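Local coordinates for protein PcaV transcriptional regulator (Streptomyces coelicolor, PDB 4G9Y) that probably acts as a DNA-binding transcription factor of the MarR family, a winged helix-turn-helix regulator whose ligand is 3,4-dihydroxybenzoate, at residues Y25-W28 and N29-S33; P39-A42 and V43-L47; Q55-V58 and G59-V62. All blocks are in the same frame, centred on the assembly; numbering follows the deposited sequence.

Contact 1: residues Y25-W28 and N29-S33; sequences YLLW and NTMVS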
loop_
_atom_site.group_PDB
_atom_site.type_symbol
_atom_site.label_atom_id
_atom_site.label_comp_id
_atom_site.label_asym_id
_atom_site.label_seq_id
_atom_site.Cartn_x
_atom_site.Cartn_y
_atom_site.Cartn_z
ATOM N N TYR A 25 -4.301 6.583 4.466
ATOM C CA TYR A 25 -3.481 6.258 5.637
ATOM C C TYR A 25 -3.129 7.526 6.410
ATOM O O TYR A 25 -3.162 7.544 7.644
ATOM C CB TYR A 25 -2.206 5.521 5.194
ATOM C CG TYR A 25 -1.244 5.173 6.309
ATOM C CD1 TYR A 25 -0.148 5.980 6.588
ATOM C CD2 TYR A 25 -1.426 4.021 7.074
ATOM C CE1 TYR A 25 0.739 5.653 7.607
ATOM C CE2 TYR A 25 -0.551 3.687 8.086
ATOM C CZ TYR A 25 0.529 4.506 8.352
ATOM O OH TYR A 25 1.400 4.171 9.360
ATOM N N LEU A 26 -2.810 8.591 5.685
ATOM C CA LEU A 26 -2.534 9.887 6.316
ATOM C C LEU A 26 -3.746 10.398 7.098
ATOM O O LEU A 26 -3.610 10.866 8.226
ATOM C CB LEU A 26 -2.094 10.922 5.268
ATOM C CG LEU A 26 -1.967 12.370 5.753
ATOM C CD1 LEU A 26 -0.787 12.526 6.695
ATOM C CD2 LEU A 26 -1.864 13.347 4.582
ATOM N N LEU A 27 -4.936 10.297 6.514
ATOM C CA LEU A 27 -6.131 10.786 7.200
ATOM C C LEU A 27 -6.495 9.924 8.402
ATOM O O LEU A 27 -7.009 10.427 9.398
ATOM C CB LEU A 27 -7.324 10.875 6.249
ATOM C CG LEU A 27 -7.452 12.134 5.388
ATOM C CD1 LEU A 27 -8.881 12.237 4.888
ATOM C CD2 LEU A 27 -7.064 13.392 6.164
ATOM N N TRP A 28 -6.236 8.624 8.314
ATOM C CA TRP A 28 -6.440 7.765 9.478
ATOM C C TRP A 28 -5.600 8.269 10.636
ATOM O O TRP A 28 -6.068 8.380 11.771
ATOM C CB TRP A 28 -6.080 6.308 9.190
ATOM C CG TRP A 28 -6.280 5.393 10.416
ATOM C CD1 TRP A 28 -5.435 5.239 11.491
ATOM C CD2 TRP A 28 -7.399 4.530 10.662
ATOM N NE1 TRP A 28 -5.968 4.329 12.385
ATOM C CE2 TRP A 28 -7.170 3.882 11.896
ATOM C CE3 TRP A 28 -8.568 4.226 9.939
ATOM C CZ2 TRP A 28 -8.069 2.968 12.431
ATOM C CZ3 TRP A 28 -9.459 3.316 10.478
ATOM C CH2 TRP A 28 -9.206 2.699 11.711
ATOM N N ASN A 29 -4.346 8.575 10.348
ATOM C CA ASN A 29 -3.435 8.992 11.392
ATOM C C ASN A 29 -3.741 10.386 11.941
ATOM O O ASN A 29 -3.531 10.650 13.122
ATOM C CB ASN A 29 -1.972 8.841 10.941
ATOM C CG ASN A 29 -1.506 7.399 11.010
ATOM O OD1 ASN A 29 -1.075 6.931 12.061
ATOM N ND2 ASN A 29 -1.649 6.669 9.909
ATOM N N THR A 30 -4.276 11.269 11.111
ATOM C CA THR A 30 -4.554 12.615 11.597
ATOM C C THR A 30 -5.978 12.767 12.151
ATOM O O THR A 30 -6.218 13.596 13.009
ATOM C CB THR A 30 -4.295 13.682 10.522
ATOM O OG1 THR A 30 -5.144 13.436 9.412
ATOM C CG2 THR A 30 -2.840 13.647 10.044
ATOM N N MET A 31 -6.920 11.960 11.687
ATOM C CA MET A 31 -8.312 12.149 12.095
ATOM C C MET A 31 -8.893 11.007 12.939
ATOM O O MET A 31 -9.966 11.144 13.535
ATOM C CB MET A 31 -9.205 12.367 10.870
ATOM C CG MET A 31 -8.948 13.673 10.135
ATOM S SD MET A 31 -10.130 13.809 8.786
ATOM C CE MET A 31 -11.679 13.948 9.703
ATOM N N VAL A 32 -8.224 9.866 12.955
ATOM C CA VAL A 32 -8.757 8.738 13.710
ATOM C C VAL A 32 -7.891 8.474 14.922
ATOM O O VAL A 32 -8.322 8.698 16.045
ATOM C CB VAL A 32 -8.890 7.470 12.867
ATOM C CG1 VAL A 32 -9.391 6.321 13.726
ATOM C CG2 VAL A 32 -9.848 7.719 11.667
ATOM N N SER A 33 -6.663 8.026 14.686
ATOM C CA SER A 33 -5.745 7.722 15.768
ATOM C C SER A 33 -4.315 7.546 15.281
ATOM O O SER A 33 -4.060 6.887 14.273
ATOM C CB SER A 33 -6.172 6.444 16.487
ATOM O OG SER A 33 -5.231 6.133 17.503
#

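Contact 2: residues P39-A42 and V43-L47; sequences PQYA and VLNAL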
loop_
_atom_site.group_PDB
_atom_site.type_symbol
_atom_site.label_atom_id
_atom_site.label_comp_id
_atom_site.label_asym_id
_atom_site.label_seq_id
_atom_site.Cartn_x
_atom_site.Cartn_y
_atom_site.Cartn_z
ATOM N N PRO A 39 -5.687 -2.175 11.211
ATOM C CA PRO A 39 -5.840 -3.601 11.543
ATOM C C PRO A 39 -6.206 -3.834 13.016
ATOM O O PRO A 39 -6.993 -4.729 13.323
ATOM C CB PRO A 39 -4.445 -4.174 11.257
ATOM C CG PRO A 39 -3.854 -3.229 10.244
ATOM C CD PRO A 39 -4.324 -1.887 10.717
ATOM N N GLN A 40 -5.650 -3.035 13.915
ATOM C CA GLN A 40 -6.005 -3.163 15.315
ATOM C C GLN A 40 -7.481 -2.874 15.521
ATOM O O GLN A 40 -8.173 -3.598 16.245
ATOM C CB GLN A 40 -5.148 -2.239 16.181
ATOM C CG GLN A 40 -3.699 -2.682 16.251
ATOM C CD GLN A 40 -2.774 -1.618 16.823
ATOM O OE1 GLN A 40 -3.225 -0.570 17.278
ATOM N NE2 GLN A 40 -1.468 -1.894 16.812
ATOM N N TYR A 41 -7.969 -1.818 14.880
ATOM C CA TYR A 41 -9.385 -1.496 14.991
ATOM C C TYR A 41 -10.262 -2.615 14.420
ATOM O O TYR A 41 -11.322 -2.928 14.970
ATOM C CB TYR A 41 -9.715 -0.151 14.317
ATOM C CG TYR A 41 -11.191 0.114 14.342
ATOM C CD1 TYR A 41 -11.794 0.707 15.443
ATOM C CD2 TYR A 41 -11.998 -0.280 13.279
ATOM C CE1 TYR A 41 -13.175 0.924 15.471
ATOM C CE2 TYR A 41 -13.365 -0.083 13.307
ATOM C CZ TYR A 41 -13.947 0.522 14.396
ATOM O OH TYR A 41 -15.314 0.711 14.382
ATOM N N ALA A 42 -9.842 -3.198 13.297
ATOM C CA ALA A 42 -10.602 -4.294 12.703
ATOM C C ALA A 42 -10.760 -5.466 13.674
ATOM O O ALA A 42 -11.815 -6.124 13.718
ATOM C CB ALA A 42 -9.952 -4.763 11.379
ATOM N N VAL A 43 -9.724 -5.715 14.465
ATOM C CA VAL A 43 -9.796 -6.766 15.488
ATOM C C VAL A 43 -10.799 -6.411 16.593
ATOM O O VAL A 43 -11.624 -7.239 16.984
ATOM C CB VAL A 43 -8.391 -7.076 16.074
ATOM C CG1 VAL A 43 -8.488 -8.014 17.268
ATOM C CG2 VAL A 43 -7.514 -7.682 14.991
ATOM N N LEU A 44 -10.730 -5.187 17.111
ATOM C CA LEU A 44 -11.725 -4.753 18.094
ATOM C C LEU A 44 -13.122 -4.884 17.495
ATOM O O LEU A 44 -14.062 -5.350 18.143
ATOM C CB LEU A 44 -11.496 -3.295 18.501
ATOM C CG LEU A 44 -10.155 -2.917 19.120
ATOM C CD1 LEU A 44 -10.047 -1.388 19.201
ATOM C CD2 LEU A 44 -10.010 -3.558 20.495
ATOM N N ASN A 45 -13.253 -4.451 16.253
ATOM C CA ASN A 45 -14.535 -4.507 15.573
ATOM C C ASN A 45 -15.087 -5.921 15.433
ATOM O O ASN A 45 -16.273 -6.168 15.695
ATOM C CB ASN A 45 -14.439 -3.835 14.204
ATOM C CG ASN A 45 -15.788 -3.729 13.523
ATOM O OD1 ASN A 45 -16.048 -4.395 12.518
ATOM N ND2 ASN A 45 -16.667 -2.919 14.093
ATOM N N ALA A 46 -14.231 -6.851 15.024
ATOM C CA ALA A 46 -14.629 -8.251 14.919
ATOM C C ALA A 46 -15.084 -8.815 16.274
ATOM O O ALA A 46 -16.005 -9.638 16.351
ATOM C CB ALA A 46 -13.476 -9.084 14.358
ATOM N N LEU A 47 -14.442 -8.370 17.348
ATOM C CA LEU A 47 -14.730 -8.925 18.673
ATOM C C LEU A 47 -15.968 -8.302 19.337
ATOM O O LEU A 47 -16.538 -8.880 20.260
ATOM C CB LEU A 47 -13.503 -8.796 19.581
ATOM C CG LEU A 47 -12.328 -9.710 19.209
ATOM C CD1 LEU A 47 -11.118 -9.380 20.077
ATOM C CD2 LEU A 47 -12.727 -11.185 19.359
HETATM O O HOH W 1 -13.754 -6.080 11.554
#

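Contact 3: residues Q55-V58 and G59-V62; sequences QRTV and GERV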
loop_
_atom_site.group_PDB
_atom_site.type_symbol
_atom_site.label_atom_id
_atom_site.label_comp_id
_atom_site.label_asym_id
_atom_site.label_seq_id
_atom_site.Cartn_x
_atom_site.Cartn_y
_atom_site.Cartn_z
ATOM N N GLN A 55 -8.567 -16.728 18.448
ATOM C CA GLN A 55 -7.597 -15.894 17.754
ATOM C C GLN A 55 -7.436 -16.242 16.290
ATOM O O GLN A 55 -7.343 -15.358 15.439
ATOM C CB GLN A 55 -6.242 -15.987 18.457
ATOM C CG GLN A 55 -5.178 -15.076 17.884
ATOM C CD GLN A 55 -3.981 -14.966 18.813
ATOM O OE1 GLN A 55 -4.136 -14.802 20.026
ATOM N NE2 GLN A 55 -2.779 -15.071 18.252
ATOM N N ARG A 56 -7.392 -17.537 16.002
ATOM C CA ARG A 56 -7.229 -18.007 14.642
ATOM C C ARG A 56 -8.376 -17.467 13.787
ATOM O O ARG A 56 -8.154 -16.934 12.694
ATOM C CB ARG A 56 -7.189 -19.537 14.642
ATOM C CG ARG A 56 -7.248 -20.231 13.298
ATOM C CD ARG A 56 -7.163 -21.744 13.517
ATOM N NE ARG A 56 -7.438 -22.520 12.310
ATOM C CZ ARG A 56 -8.621 -23.053 12.017
ATOM N NH1 ARG A 56 -9.645 -22.894 12.847
ATOM N NH2 ARG A 56 -8.781 -23.746 10.895
ATOM N N THR A 57 -9.598 -17.569 14.299
ATOM C CA THR A 57 -10.752 -17.097 13.538
ATOM C C THR A 57 -10.759 -15.576 13.411
ATOM O O THR A 57 -11.107 -15.045 12.359
ATOM C CB THR A 57 -12.077 -17.580 14.145
ATOM O OG1 THR A 57 -12.030 -19.004 14.287
ATOM C CG2 THR A 57 -13.268 -17.198 13.234
ATOM N N VAL A 58 -10.356 -14.872 14.474
ATOM C CA VAL A 58 -10.289 -13.419 14.400
ATOM C C VAL A 58 -9.336 -12.995 13.281
ATOM O O VAL A 58 -9.646 -12.093 12.507
ATOM C CB VAL A 58 -9.875 -12.781 15.743
ATOM C CG1 VAL A 58 -9.586 -11.305 15.568
ATOM C CG2 VAL A 58 -10.963 -12.986 16.777
ATOM N N GLY A 59 -8.186 -13.662 13.190
ATOM C CA GLY A 59 -7.242 -13.393 12.120
ATOM C C GLY A 59 -7.894 -13.608 10.766
ATOM O O GLY A 59 -7.685 -12.841 9.830
ATOM N N GLU A 60 -8.699 -14.657 10.670
ATOM C CA GLU A 60 -9.434 -14.924 9.439
ATOM C C GLU A 60 -10.446 -13.827 9.114
ATOM O O GLU A 60 -10.556 -13.434 7.963
ATOM C CB GLU A 60 -10.118 -16.289 9.490
ATOM C CG GLU A 60 -9.163 -17.453 9.356
ATOM C CD GLU A 60 -9.839 -18.797 9.577
ATOM O OE1 GLU A 60 -11.052 -18.834 9.896
ATOM O OE2 GLU A 60 -9.147 -19.824 9.435
ATOM N N ARG A 61 -11.181 -13.335 10.114
ATOM C CA ARG A 61 -12.186 -12.286 9.871
ATOM C C ARG A 61 -11.566 -11.037 9.299
ATOM O O ARG A 61 -12.172 -10.362 8.474
ATOM C CB ARG A 61 -12.870 -11.846 11.169
ATOM C CG ARG A 61 -13.784 -12.847 11.773
ATOM C CD ARG A 61 -15.204 -12.786 11.182
ATOM N NE ARG A 61 -15.984 -13.763 11.924
ATOM C CZ ARG A 61 -15.973 -15.062 11.664
ATOM N NH1 ARG A 61 -15.286 -15.533 10.625
ATOM N NH2 ARG A 61 -16.681 -15.883 12.419
ATOM N N VAL A 62 -10.383 -10.691 9.795
ATOM C CA VAL A 62 -9.763 -9.433 9.391
ATOM C C VAL A 62 -8.715 -9.622 8.286
ATOM O O VAL A 62 -8.118 -8.657 7.827
ATOM C CB VAL A 62 -9.178 -8.664 10.603
ATOM C CG1 VAL A 62 -10.279 -8.364 11.610
ATOM C CG2 VAL A 62 -8.075 -9.457 11.277
#

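Contact 1: residues Y25-W28 and N29-S33
V32 lies over the indole of W28 in the last part of helix 13-31, the first long helix of this MarR-type winged helix-turn-helix protein. Three kinds of interaction share the turn. The apolar one is led by a CH-pi contact: V32 CG1 stands 3.9 Å from the centroid of the six-membered ring of W28, only 16° off its normal. With CG anti to the backbone N (chi1 179°), the indole of W28 swings back beside its own carbonyl carbon and presents this face to the residue one turn on. I113 and M116 of helix 100-121 also touch the indole, while its NE1 is bonded to the carbonyl of T36; the side chain is close to S38, a residue that binds 3,4-dihydroxybenzoate. A leucine here would probably leave T36 O without its indole donor and V32 CG1 without an aromatic face to rest on. L27 and M31 run side by side, CD2 of L27 being 4.1 Å from SD of M31, and A143 of the second subunit packs on L27.

Among backbone bonds, W28 O accepts from both V32 N (2.9 Å) and S33 N (3.0 Å), an i to i+4 and an i to i+5 bond.

The third kind is side chain to backbone. T30 OG1 donates to L26 O at 3.2 Å, joining the T30 backbone N on that acceptor. N29 does likewise with Y25 O, its N and ND2 arriving from opposite faces of the carbonyl plane. The ND2 bond is 2.9 Å long, and the same nitrogen hangs 3.3 Å above the plane of the Y25 ring, over its centre.

Contact 2: residues P39-A42 and V43-L47
Y41 and N45, one turn apart on helix 38-49, lie with phenol ring and amide nearly parallel, their planes 17° apart, yet they do not stack. The nearest approach is oblique, from N45 CB to Y41 CE2 at 4.0 Å. Both side chains have CG anti to the backbone N (chi1 175° for Y41 and -174° for N45), which sends both groups to the same flank of the helix, where CB of N45 comes up to the ring. The amide nitrogen of N45 is committed to H106 of helix 100-121, whose imidazole also meets the Y41 ring with the two planes almost parallel. One histidine thus engages both members of the pair. The other end of the amide turns to water: a single molecule donates to N45 OD1 at 3.0 Å and to A42 O at 2.9 Å. That carbonyl also takes the backbone bond from A46 N (2.8 Å).

V43 and L44 use their branches differently. CG2 of V43 folds back to 3.4 Å from P39 O, while the side chain as a whole packs on I69 and V72 of helix 66-78. L44 passes its CG over the preceding turn, 3.6 Å from Q40 O, and reaches L98 of the strand 94-98. The bond from CA to CB of Q40 points away from the later turn, and its OE1 accepts from T37 N near the start of the helix.

The chemistry is therefore divided by side. Branched aliphatic groups meet the neighbouring helix and strand, whereas the amide of N45, shared between a histidine and a water, is supplied with partners at both its polar ends, which should restrain it from flipping.

Contact 3: residues Q55-V58 and G59-V62
A bend at chi2 (-85°) folds the R61 chain back along its own helix, while the T57 methyl CG2 sits anti to its backbone N; the two meet one turn apart. CG2 lies 3.4 Å above the guanidinium plane of R61, displaced toward the rim, and is 3.7 Å from both NH1 and NH2. The methyl is thus laid on a flat cation whose NE forms a salt bridge with E50, while the threonine methyl takes one face. T57 OG1, on the other branch, pairs with D54 just before the helix.

R56 and E60 run alongside each other. E60 OE2 lies 4.2 Å from R56 NH2 and well out of the guanidinium plane, so the opposite charges probably attract only at a distance, with no N-H pointed at the oxygen; the arginine is poorly ordered, which makes this detail uncertain.

Between them the backbone is regular: G59 N reaches Q55 O at 2.9 Å and R61 N reaches T57 O at 2.8 Å. V58 faces inward on V43, L47 and I69. The arrangement is that of a short amphipathic helix in a winged helix-turn-helix domain, its apolar side set against helices 38-49 and 66-78.

In the fold
From the N terminus the three contacts run in series, each local to one helix or its end, so none closes a long loop and none nests in or crosses another. Contact 1 lies in the last part of helix 13-31 and the residues that follow; a short connection then leads into helix 38-49, which holds contact 2, and there W28 CH2 packs 3.9 Å from Y41 CB. The chain next turns into helix 55-62 and contact 3. Here the join is broader: L47 CD2 meets V58 CG2, and V62 CG1 sits against the A42 carbonyl. Contacts 1 and 3 do not touch, their centres being about 24 Å apart, so contact 2 links the first long helix to the helix-turn-helix part.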